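Local coordinates for dihydroorotase (Saccharomyces cerevisiae S288C, PDB 6L0J), which catalyses the zinc-dependent, reversible interconversion of N-carbamoyl-L-aspartate and (S)-dihydroorotate, the third step of de novo pyrimidine biosynthesis, at residues A[280-285]-A[353-358]; A[135-140]-A[178-183]; A[65-70]-A[319-324]. All blocks are in the same frame, centred on the assembly; numbering follows the deposited sequence.

Contact 1 of 3, residues A[280-285]-A[353-358]; sequences QSFAIP and DKLSWS
Phe-282 and Leu-355 reach one another through the same first torsion: in each, CG lies anti to its own carbonyl carbon (chi1 -56° and -59°), which swings ring and isobutyl group into the gap between a helix start and a strand. The contact is a small example of helix-on-sheet packing in a metallo-dependent hydrolase. The first turn of helix 283-293, with Phe-282 at its N-cap position, lies against strand 354-362 of the antiparallel sheet that also contains strands 5-8, 324-328 and 332-333.

One methyl carries most of the apolar part. Leu-355 CD1 sits 3.9 Å from Phe-282 CD2, approaching the ring obliquely, and its distance to Pro-285 CB is also 3.9 Å, so a single branch fills the angle between ring and proline. The Leu-355 side chain also touches Tyr-286 and Gln-289, further along the helix.

Towards Trp-357 the partner becomes backbone. Pro-285 CB rests 3.7 Å from the carbonyl oxygen Trp-357 O, which has its hydrogen bond from Gln-332 NE2 rather than from the helix. The side chain of Trp-357 leaves the backbone toward 280-285, but its end leads away and touches Ala-288, and its NE1 is bonded to Glu-292 OE1.

Where the two backbones stand too far apart to bond directly, a water makes the polar link: it donates to Pro-285 O at 3.0 Å, and it accepts from the backbone amide Trp-357 N at 2.9 Å.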
loop_
_atom_site.group_PDB
_atom_site.type_symbol
_atom_site.label_atom_id
_atom_site.label_comp_id
_atom_site.label_asym_id
_atom_site.label_seq_id
_atom_site.Cartn_x
_atom_site.Cartn_y
_atom_site.Cartn_z
ATOM N N GLN A 280 -21.180 -4.098 -4.456
ATOM C CA GLN A 280 -22.574 -4.521 -4.307
ATOM C C GLN A 280 -23.226 -4.837 -5.648
ATOM O O GLN A 280 -24.032 -5.770 -5.741
ATOM C CB GLN A 280 -23.382 -3.439 -3.584
ATOM C CG GLN A 280 -24.606 -4.002 -2.862
ATOM C CD GLN A 280 -24.185 -4.691 -1.578
ATOM O OE1 GLN A 280 -23.628 -4.054 -0.689
ATOM N NE2 GLN A 280 -24.427 -5.986 -1.483
ATOM N N SER A 281 -22.897 -4.073 -6.699
ATOM C CA SER A 281 -23.639 -4.180 -7.959
ATOM C C SER A 281 -23.489 -5.539 -8.632
ATOM O O SER A 281 -24.370 -5.929 -9.411
ATOM C CB SER A 281 -23.193 -3.075 -8.924
ATOM O OG SER A 281 -23.780 -1.836 -8.558
ATOM N N PHE A 282 -22.396 -6.261 -8.368
ATOM C CA PHE A 282 -22.147 -7.572 -8.964
ATOM C C PHE A 282 -21.736 -8.589 -7.913
ATOM O O PHE A 282 -20.949 -9.490 -8.203
ATOM C CB PHE A 282 -21.077 -7.478 -10.055
ATOM C CG PHE A 282 -21.429 -6.484 -11.119
ATOM C CD1 PHE A 282 -21.080 -5.154 -10.979
ATOM C CD2 PHE A 282 -22.187 -6.874 -12.220
ATOM C CE1 PHE A 282 -21.451 -4.220 -11.946
ATOM C CE2 PHE A 282 -22.556 -5.949 -13.181
ATOM C CZ PHE A 282 -22.188 -4.622 -13.041
ATOM N N ALA A 283 -22.282 -8.470 -6.700
ATOM C CA ALA A 283 -21.745 -9.235 -5.576
ATOM C C ALA A 283 -21.742 -10.726 -5.871
ATOM O O ALA A 283 -20.697 -11.379 -5.811
ATOM C CB ALA A 283 -22.542 -8.922 -4.312
ATOM N N ILE A 284 -22.900 -11.285 -6.213
ATOM C CA ILE A 284 -23.009 -12.720 -6.455
ATOM C C ILE A 284 -22.193 -13.117 -7.689
ATOM O O ILE A 284 -21.466 -14.119 -7.640
ATOM C CB ILE A 284 -24.485 -13.138 -6.582
ATOM C CG1 ILE A 284 -25.254 -12.782 -5.305
ATOM C CG2 ILE A 284 -24.595 -14.612 -6.901
ATOM C CD1 ILE A 284 -24.570 -13.184 -4.046
ATOM N N PRO A 285 -22.254 -12.383 -8.809
ATOM C CA PRO A 285 -21.398 -12.768 -9.949
ATOM C C PRO A 285 -19.901 -12.763 -9.650
ATOM O O PRO A 285 -19.183 -13.626 -10.172
ATOM C CB PRO A 285 -21.774 -11.738 -11.016
ATOM C CG PRO A 285 -23.223 -11.475 -10.739
ATOM C CD PRO A 285 -23.281 -11.411 -9.222
ATOM N N ASP A 353 -13.946 -5.262 -16.409
ATOM C CA ASP A 353 -13.696 -6.678 -16.616
ATOM C C ASP A 353 -14.976 -7.376 -17.046
ATOM O O ASP A 353 -16.079 -6.951 -16.702
ATOM C CB ASP A 353 -13.166 -7.338 -15.335
ATOM C CG ASP A 353 -11.751 -6.901 -14.983
ATOM O OD1 ASP A 353 -11.094 -6.232 -15.814
ATOM O OD2 ASP A 353 -11.291 -7.214 -13.858
ATOM N N LYS A 354 -14.819 -8.467 -17.788
ATOM C CA LYS A 354 -15.944 -9.335 -18.114
ATOM C C LYS A 354 -16.169 -10.368 -17.016
ATOM O O LYS A 354 -15.223 -10.988 -16.526
ATOM C CB LYS A 354 -15.716 -10.067 -19.440
ATOM C CG LYS A 354 -16.866 -11.001 -19.819
ATOM C CD LYS A 354 -16.698 -11.604 -21.208
ATOM C CE LYS A 354 -15.490 -12.508 -21.277
ATOM N NZ LYS A 354 -14.327 -11.793 -21.877
ATOM N N LEU A 355 -17.430 -10.561 -16.646
ATOM C CA LEU A 355 -17.841 -11.676 -15.798
ATOM C C LEU A 355 -18.551 -12.745 -16.623
ATOM O O LEU A 355 -19.235 -12.443 -17.607
ATOM C CB LEU A 355 -18.767 -11.208 -14.680
ATOM C CG LEU A 355 -18.219 -10.154 -13.712
ATOM C CD1 LEU A 355 -19.364 -9.446 -12.979
ATOM C CD2 LEU A 355 -17.229 -10.754 -12.728
ATOM N N SER A 356 -18.405 -14.004 -16.200
ATOM C CA SER A 356 -19.063 -15.102 -16.914
ATOM C C SER A 356 -20.525 -15.267 -16.522
ATOM O O SER A 356 -21.322 -15.793 -17.310
ATOM C CB SER A 356 -18.333 -16.415 -16.655
ATOM O OG SER A 356 -17.160 -16.481 -17.425
ATOM N N TRP A 357 -20.899 -14.827 -15.331
ATOM C CA TRP A 357 -22.214 -15.107 -14.790
ATOM C C TRP A 357 -23.021 -13.835 -14.608
ATOM O O TRP A 357 -22.485 -12.727 -14.507
ATOM C CB TRP A 357 -22.126 -15.824 -13.448
ATOM C CG TRP A 357 -21.457 -17.147 -13.512
ATOM C CD1 TRP A 357 -20.120 -17.393 -13.423
ATOM C CD2 TRP A 357 -22.094 -18.416 -13.659
ATOM N NE1 TRP A 357 -19.884 -18.745 -13.501
ATOM C CE2 TRP A 357 -21.081 -19.393 -13.648
ATOM C CE3 TRP A 357 -23.427 -18.822 -13.803
ATOM C CZ2 TRP A 357 -21.357 -20.749 -13.766
ATOM C CZ3 TRP A 357 -23.698 -20.162 -13.916
ATOM C CH2 TRP A 357 -22.667 -21.114 -13.900
ATOM N N SER A 358 -24.334 -14.038 -14.577
ATOM C CA SER A 358 -25.324 -13.019 -14.274
ATOM C C SER A 358 -26.293 -13.616 -13.270
ATOM O O SER A 358 -26.344 -14.837 -13.072
ATOM C CB SER A 358 -26.081 -12.555 -15.525
ATOM O OG SER A 358 -25.188 -11.998 -16.477
HETATM O O HOH W 1 -19.121 -14.099 -13.124
#

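Contact 2 of 3, residues A[135-140]-A[178-183]; sequences NLHGEK and LEHCTS. With ZN (zinc ion), chain F; LMR ((2S)-2-hydroxybutanedioic acid), chain G.
His-137 and His-180 converge on one zinc ion, and their rings settle into an offset edge-to-face pair with planes at 81°. His-137 ND1 binds the metal at 2.0 Å and His-180 NE2 at 2.1 Å. These two nitrogens share the ion and are not hydrogen-bonded. With CG between backbone N and carbonyl carbon (chi1 46°), His-180 turns its CE1 over one face of the His-137 ring. In the plane of that ring, His-137 NE2 donates to Glu-139 OE1 at 2.8 Å, meeting the acceptor's anti lone pair; together with the zinc bond at ND1 this holds the ring's rotation.

The packing is tight along the strand ends. Leu-136 and Leu-178 pair in parallel, and Glu-179 N donates to Leu-136 O at 2.9 Å. Leu-178 CD1 rests 3.8 Å from Gly-138 CA, where any side chain would run into that methyl. Glu-179 then bends back so that OE2 accepts from Asn-135 ND2 at 3.1 Å, OE2 standing 21° out of the asparagine's amide plane. Asn-135 OD1 is bonded to Tyr-39 OH and ND2 also to Tyr-312 OH, while Glu-179 OE1 is bonded to Thr-208 OG1 and His-14 ND1. With an alanine in place of Glu-179, Asn-135 ND2 and His-14 ND1 would probably each lose this carboxylate partner, leaving His-14 freer to turn.

Looser is the side beyond His-137, where a water spans the gap, accepting from Gly-138 N and donating to Glu-179 O, before the chain runs out to partly exposed Lys-140.

Malate adds O1A, 2.4 Å from the zinc ion, and one more ligand atom comes from elsewhere. Metal-binding histidines just past neighbouring parallel strands are the signature of TIM-barrel amidohydrolases, here, by similarity, at the second zinc site of a class II dihydroorotase.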
loop_
_atom_site.group_PDB
_atom_site.type_symbol
_atom_site.label_atom_id
_atom_site.label_comp_id
_atom_site.label_asym_id
_atom_site.label_seq_id
_atom_site.Cartn_x
_atom_site.Cartn_y
_atom_site.Cartn_z
ATOM N N ASN A 135 -20.111 -8.610 16.024
ATOM C CA ASN A 135 -19.278 -8.530 14.832
ATOM C C ASN A 135 -18.011 -7.758 15.162
ATOM O O ASN A 135 -18.062 -6.696 15.796
ATOM C CB ASN A 135 -20.003 -7.847 13.660
ATOM C CG ASN A 135 -21.457 -8.254 13.558
ATOM O OD1 ASN A 135 -22.327 -7.656 14.212
ATOM N ND2 ASN A 135 -21.734 -9.295 12.776
ATOM N N LEU A 136 -16.883 -8.273 14.693
ATOM C CA LEU A 136 -15.580 -7.695 14.983
ATOM C C LEU A 136 -14.884 -7.285 13.690
ATOM O O LEU A 136 -14.692 -8.121 12.801
ATOM C CB LEU A 136 -14.713 -8.698 15.746
ATOM C CG LEU A 136 -15.307 -9.228 17.062
ATOM C CD1 LEU A 136 -14.373 -10.265 17.679
ATOM C CD2 LEU A 136 -15.502 -8.076 18.047
ATOM N N HIS A 137 -14.513 -6.007 13.588
ATOM C CA HIS A 137 -13.440 -5.587 12.679
ATOM C C HIS A 137 -12.152 -5.872 13.440
ATOM O O HIS A 137 -11.667 -5.057 14.230
ATOM C CB HIS A 137 -13.557 -4.119 12.254
ATOM C CG HIS A 137 -12.477 -3.677 11.291
ATOM N ND1 HIS A 137 -12.740 -3.263 10.000
ATOM C CD2 HIS A 137 -11.127 -3.619 11.435
ATOM C CE1 HIS A 137 -11.603 -2.975 9.389
ATOM N NE2 HIS A 137 -10.609 -3.182 10.237
ATOM N N GLY A 138 -11.607 -7.067 13.213
ATOM C CA GLY A 138 -10.517 -7.582 14.016
ATOM C C GLY A 138 -9.140 -7.121 13.589
ATOM O O GLY A 138 -8.392 -7.882 12.977
ATOM N N GLU A 139 -8.792 -5.877 13.909
ATOM C CA GLU A 139 -7.459 -5.350 13.659
ATOM C C GLU A 139 -7.024 -4.564 14.880
ATOM O O GLU A 139 -7.791 -3.744 15.388
ATOM C CB GLU A 139 -7.422 -4.431 12.439
ATOM C CG GLU A 139 -7.441 -5.149 11.089
ATOM C CD GLU A 139 -7.077 -4.202 9.949
ATOM O OE1 GLU A 139 -7.951 -3.395 9.547
ATOM O OE2 GLU A 139 -5.915 -4.249 9.472
ATOM N N LYS A 140 -5.823 -4.796 15.333
ATOM C CA LYS A 140 -5.297 -3.961 16.403
ATOM C C LYS A 140 -4.791 -2.635 15.835
ATOM O O LYS A 140 -4.159 -2.616 14.772
ATOM C CB LYS A 140 -4.157 -4.673 17.124
ATOM C CG LYS A 140 -4.582 -5.887 17.969
ATOM C CD LYS A 140 -5.238 -5.453 19.265
ATOM C CE LYS A 140 -5.295 -6.581 20.295
ATOM N NZ LYS A 140 -4.035 -6.658 21.106
ATOM N N LEU A 178 -15.669 -12.887 13.171
ATOM C CA LEU A 178 -14.510 -12.156 12.679
ATOM C C LEU A 178 -14.811 -11.739 11.242
ATOM O O LEU A 178 -14.817 -12.571 10.322
ATOM C CB LEU A 178 -13.254 -13.014 12.750
ATOM C CG LEU A 178 -11.959 -12.329 12.334
ATOM C CD1 LEU A 178 -11.666 -11.123 13.223
ATOM C CD2 LEU A 178 -10.820 -13.372 12.388
ATOM N N GLU A 179 -15.107 -10.464 11.058
ATOM C CA GLU A 179 -15.520 -9.966 9.753
ATOM C C GLU A 179 -14.333 -9.973 8.798
ATOM O O GLU A 179 -13.181 -9.871 9.210
ATOM C CB GLU A 179 -16.071 -8.534 9.865
ATOM C CG GLU A 179 -17.384 -8.400 10.628
ATOM C CD GLU A 179 -18.530 -9.200 9.993
ATOM O OE1 GLU A 179 -18.500 -9.465 8.774
ATOM O OE2 GLU A 179 -19.468 -9.576 10.716
ATOM N N HIS A 180 -14.642 -10.038 7.502
ATOM C CA HIS A 180 -13.683 -9.910 6.405
ATOM C C HIS A 180 -12.263 -10.374 6.741
ATOM O O HIS A 180 -11.344 -9.553 6.858
ATOM C CB HIS A 180 -13.672 -8.466 5.852
ATOM C CG HIS A 180 -13.617 -7.362 6.879
ATOM N ND1 HIS A 180 -12.813 -7.393 8.002
ATOM C CD2 HIS A 180 -14.225 -6.147 6.897
ATOM C CE1 HIS A 180 -12.949 -6.260 8.677
ATOM N NE2 HIS A 180 -13.806 -5.490 8.032
ATOM N N CYS A 181 -12.072 -11.696 6.889
ATOM C CA CYS A 181 -10.735 -12.239 7.087
ATOM C C CYS A 181 -9.858 -11.980 5.874
ATOM O O CYS A 181 -10.295 -12.097 4.723
ATOM C CB CYS A 181 -10.789 -13.749 7.359
ATOM S SG CYS A 181 -11.505 -14.035 8.944
ATOM N N THR A 182 -8.608 -11.628 6.151
ATOM C CA THR A 182 -7.652 -11.307 5.104
ATOM C C THR A 182 -6.342 -12.073 5.217
ATOM O O THR A 182 -5.517 -11.961 4.310
ATOM C CB THR A 182 -7.336 -9.799 5.103
ATOM O OG1 THR A 182 -6.714 -9.432 6.348
ATOM C CG2 THR A 182 -8.618 -8.975 4.882
ATOM N N SER A 183 -6.113 -12.823 6.300
ATOM C CA SER A 183 -4.835 -13.493 6.516
ATOM C C SER A 183 -5.025 -14.988 6.733
ATOM O O SER A 183 -6.004 -15.430 7.350
ATOM C CB SER A 183 -4.074 -12.897 7.720
ATOM O OG SER A 183 -4.717 -13.218 8.943
HETATM ZN ZN ZN F . -14.305 -3.574 8.713
HETATM C C1 LMR G . -14.538 -1.258 6.813
HETATM O O1A LMR G . -15.287 -2.278 6.888
HETATM O O1B LMR G . -13.444 -1.321 7.409
HETATM C C2 LMR G . -14.874 0.076 6.091
HETATM O O2 LMR G . -14.017 0.502 5.020
HETATM C C3 LMR G . -16.216 0.034 5.451
HETATM C C4 LMR G . -16.464 1.526 5.279
HETATM O O4A LMR G . -15.795 2.255 4.463
HETATM O O4B LMR G . -17.333 1.979 6.029
HETATM O O HOH W 2 -11.811 -8.191 10.792
#

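Contact 3 of 3, residues A[65-70]-A[319-324]; sequences APKTTF and VASSDK
Thr-69 and Ala-320 make the one direct hydrogen bond of this contact, between the start of barrel strand 69-71 and the loop leading into strand 324-328. Ala-320 N donates to Thr-69 OG1 at 2.7 Å along an almost straight line, 178°. With OG1 anti to the carbonyl carbon of its own residue (chi1 -61°), the hydroxyl is placed where it meets the Ala-320 amide. Ser-321 OG is engaged within its own loop, accepting from Asp-323 N in an ST turn.

Van der Waals packing surrounds the direct bond. The methyl of Ala-320 lies against the turn of 65-68, its CB 3.5 Å from Thr-68 O, and Ser-321 CB meets Lys-67 CB at 3.8 Å.

Water provides the next layer. One molecule is hydrogen-bonded to Lys-67 O and Thr-69 OG1, with a weak bond from Ser-321 N.

Charge enters last and least firmly. Lys-67 NZ and Asp-323 OD2 form a long salt bridge at 3.9 Å, supplemented by a second water that accepts from the lysine and donates to the aspartate. Since Asp-323 OD2 is also paired with Arg-31, the chemistry implies a junction held mainly by one short, directional bond, packing and bridging waters, with the long ion pair probably adding little.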
loop_
_atom_site.group_PDB
_atom_site.type_symbol
_atom_site.label_atom_id
_atom_site.label_comp_id
_atom_site.label_asym_id
_atom_site.label_seq_id
_atom_site.Cartn_x
_atom_site.Cartn_y
_atom_site.Cartn_z
ATOM N N ALA A 65 -35.860 -0.166 -0.926
ATOM C CA ALA A 65 -35.726 -1.530 -1.450
ATOM C C ALA A 65 -36.741 -2.448 -0.781
ATOM O O ALA A 65 -36.402 -3.235 0.110
ATOM C CB ALA A 65 -34.301 -2.054 -1.263
ATOM N N PRO A 66 -38.005 -2.399 -1.227
ATOM C CA PRO A 66 -39.072 -3.181 -0.565
ATOM C C PRO A 66 -38.883 -4.690 -0.579
ATOM O O PRO A 66 -39.435 -5.369 0.295
ATOM C CB PRO A 66 -40.335 -2.788 -1.352
ATOM C CG PRO A 66 -40.026 -1.426 -1.918
ATOM C CD PRO A 66 -38.534 -1.450 -2.228
ATOM N N LYS A 67 -38.147 -5.251 -1.533
ATOM C CA LYS A 67 -37.952 -6.696 -1.561
ATOM C C LYS A 67 -36.711 -7.160 -0.797
ATOM O O LYS A 67 -36.499 -8.369 -0.675
ATOM C CB LYS A 67 -37.876 -7.196 -3.012
ATOM C CG LYS A 67 -39.202 -7.083 -3.769
ATOM C CD LYS A 67 -39.006 -7.110 -5.272
ATOM C CE LYS A 67 -40.301 -6.776 -6.023
ATOM N NZ LYS A 67 -41.155 -7.982 -6.228
ATOM N N THR A 68 -35.891 -6.243 -0.281
ATOM C CA THR A 68 -34.650 -6.610 0.396
ATOM C C THR A 68 -34.889 -6.757 1.898
ATOM O O THR A 68 -35.546 -5.916 2.518
ATOM C CB THR A 68 -33.565 -5.561 0.126
ATOM O OG1 THR A 68 -33.260 -5.528 -1.274
ATOM C CG2 THR A 68 -32.265 -5.867 0.928
ATOM N N THR A 69 -34.350 -7.831 2.480
ATOM C CA THR A 69 -34.450 -8.083 3.917
ATOM C C THR A 69 -33.261 -7.453 4.642
ATOM O O THR A 69 -32.105 -7.793 4.366
ATOM C CB THR A 69 -34.503 -9.580 4.190
ATOM O OG1 THR A 69 -35.657 -10.138 3.551
ATOM C CG2 THR A 69 -34.569 -9.854 5.691
ATOM N N PHE A 70 -33.541 -6.556 5.585
ATOM C CA PHE A 70 -32.504 -5.780 6.255
ATOM C C PHE A 70 -32.363 -6.239 7.703
ATOM O O PHE A 70 -33.331 -6.198 8.470
ATOM C CB PHE A 70 -32.823 -4.287 6.191
ATOM C CG PHE A 70 -32.747 -3.697 4.796
ATOM C CD1 PHE A 70 -31.519 -3.364 4.227
ATOM C CD2 PHE A 70 -33.904 -3.467 4.057
ATOM C CE1 PHE A 70 -31.447 -2.807 2.938
ATOM C CE2 PHE A 70 -33.844 -2.910 2.771
ATOM C CZ PHE A 70 -32.616 -2.579 2.213
ATOM N N VAL A 319 -38.463 -12.410 6.336
ATOM C CA VAL A 319 -37.984 -12.251 4.973
ATOM C C VAL A 319 -38.929 -11.331 4.204
ATOM O O VAL A 319 -40.156 -11.500 4.219
ATOM C CB VAL A 319 -37.771 -13.623 4.305
ATOM C CG1 VAL A 319 -37.937 -13.508 2.826
ATOM C CG2 VAL A 319 -36.285 -14.211 4.686
ATOM N N ALA A 320 -38.360 -10.308 3.570
ATOM C CA ALA A 320 -39.142 -9.303 2.861
ATOM C C ALA A 320 -39.689 -9.807 1.537
ATOM O O ALA A 320 -40.671 -9.255 1.039
ATOM C CB ALA A 320 -38.295 -8.051 2.596
ATOM N N SER A 321 -39.061 -10.801 0.931
ATOM C CA SER A 321 -39.543 -11.314 -0.335
ATOM C C SER A 321 -39.018 -12.729 -0.458
ATOM O O SER A 321 -37.885 -13.004 -0.075
ATOM C CB SER A 321 -39.072 -10.450 -1.516
ATOM O OG SER A 321 -38.997 -11.235 -2.695
ATOM N N SER A 322 -39.847 -13.618 -0.976
ATOM C CA SER A 322 -39.448 -15.001 -1.171
ATOM C C SER A 322 -38.806 -15.235 -2.532
ATOM O O SER A 322 -38.475 -16.383 -2.849
ATOM C CB SER A 322 -40.655 -15.938 -0.987
ATOM O OG SER A 322 -41.759 -15.477 -1.748
ATOM N N ASP A 323 -38.598 -14.180 -3.329
ATOM C CA ASP A 323 -37.921 -14.342 -4.615
ATOM C C ASP A 323 -36.569 -15.021 -4.434
ATOM O O ASP A 323 -35.812 -14.699 -3.513
ATOM C CB ASP A 323 -37.703 -12.991 -5.291
ATOM C CG ASP A 323 -38.988 -12.281 -5.630
ATOM O OD1 ASP A 323 -40.097 -12.871 -5.500
ATOM O OD2 ASP A 323 -38.867 -11.106 -6.038
ATOM N N LYS A 324 -36.275 -15.965 -5.324
ATOM C CA LYS A 324 -35.033 -16.716 -5.302
ATOM C C LYS A 324 -34.062 -16.151 -6.328
ATOM O O LYS A 324 -34.459 -15.775 -7.439
ATOM C CB LYS A 324 -35.293 -18.198 -5.578
ATOM C CG LYS A 324 -36.224 -18.830 -4.563
ATOM C CD LYS A 324 -36.187 -20.354 -4.631
ATOM C CE LYS A 324 -36.928 -20.875 -5.849
ATOM N NZ LYS A 324 -36.246 -22.034 -6.479
HETATM O O HOH W 3 -35.759 -10.425 0.826
HETATM O O HOH W 4 -40.657 -10.325 -7.957
#

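From the N terminus, the chain reaches 65-70 at the start of barrel strand 69-71, and the long loop opened there is closed by contact 3 only at 319-324. Contact 2 lies wholly inside that loop: it closes a short excursion from strand 133-136 through helix 156-170 to strand 175-178, a parallel beta-alpha-beta step at the zinc site. Contact 1 follows contact 2 in series but crosses contact 3, because 280-285 falls within the latter's loop and 353-358 beyond it. Contacts 1 and 3 thus tie the antiparallel sheet region to the barrel at two places, their centres about 20 Å apart, while contact 2 joins neighbouring barrel strands.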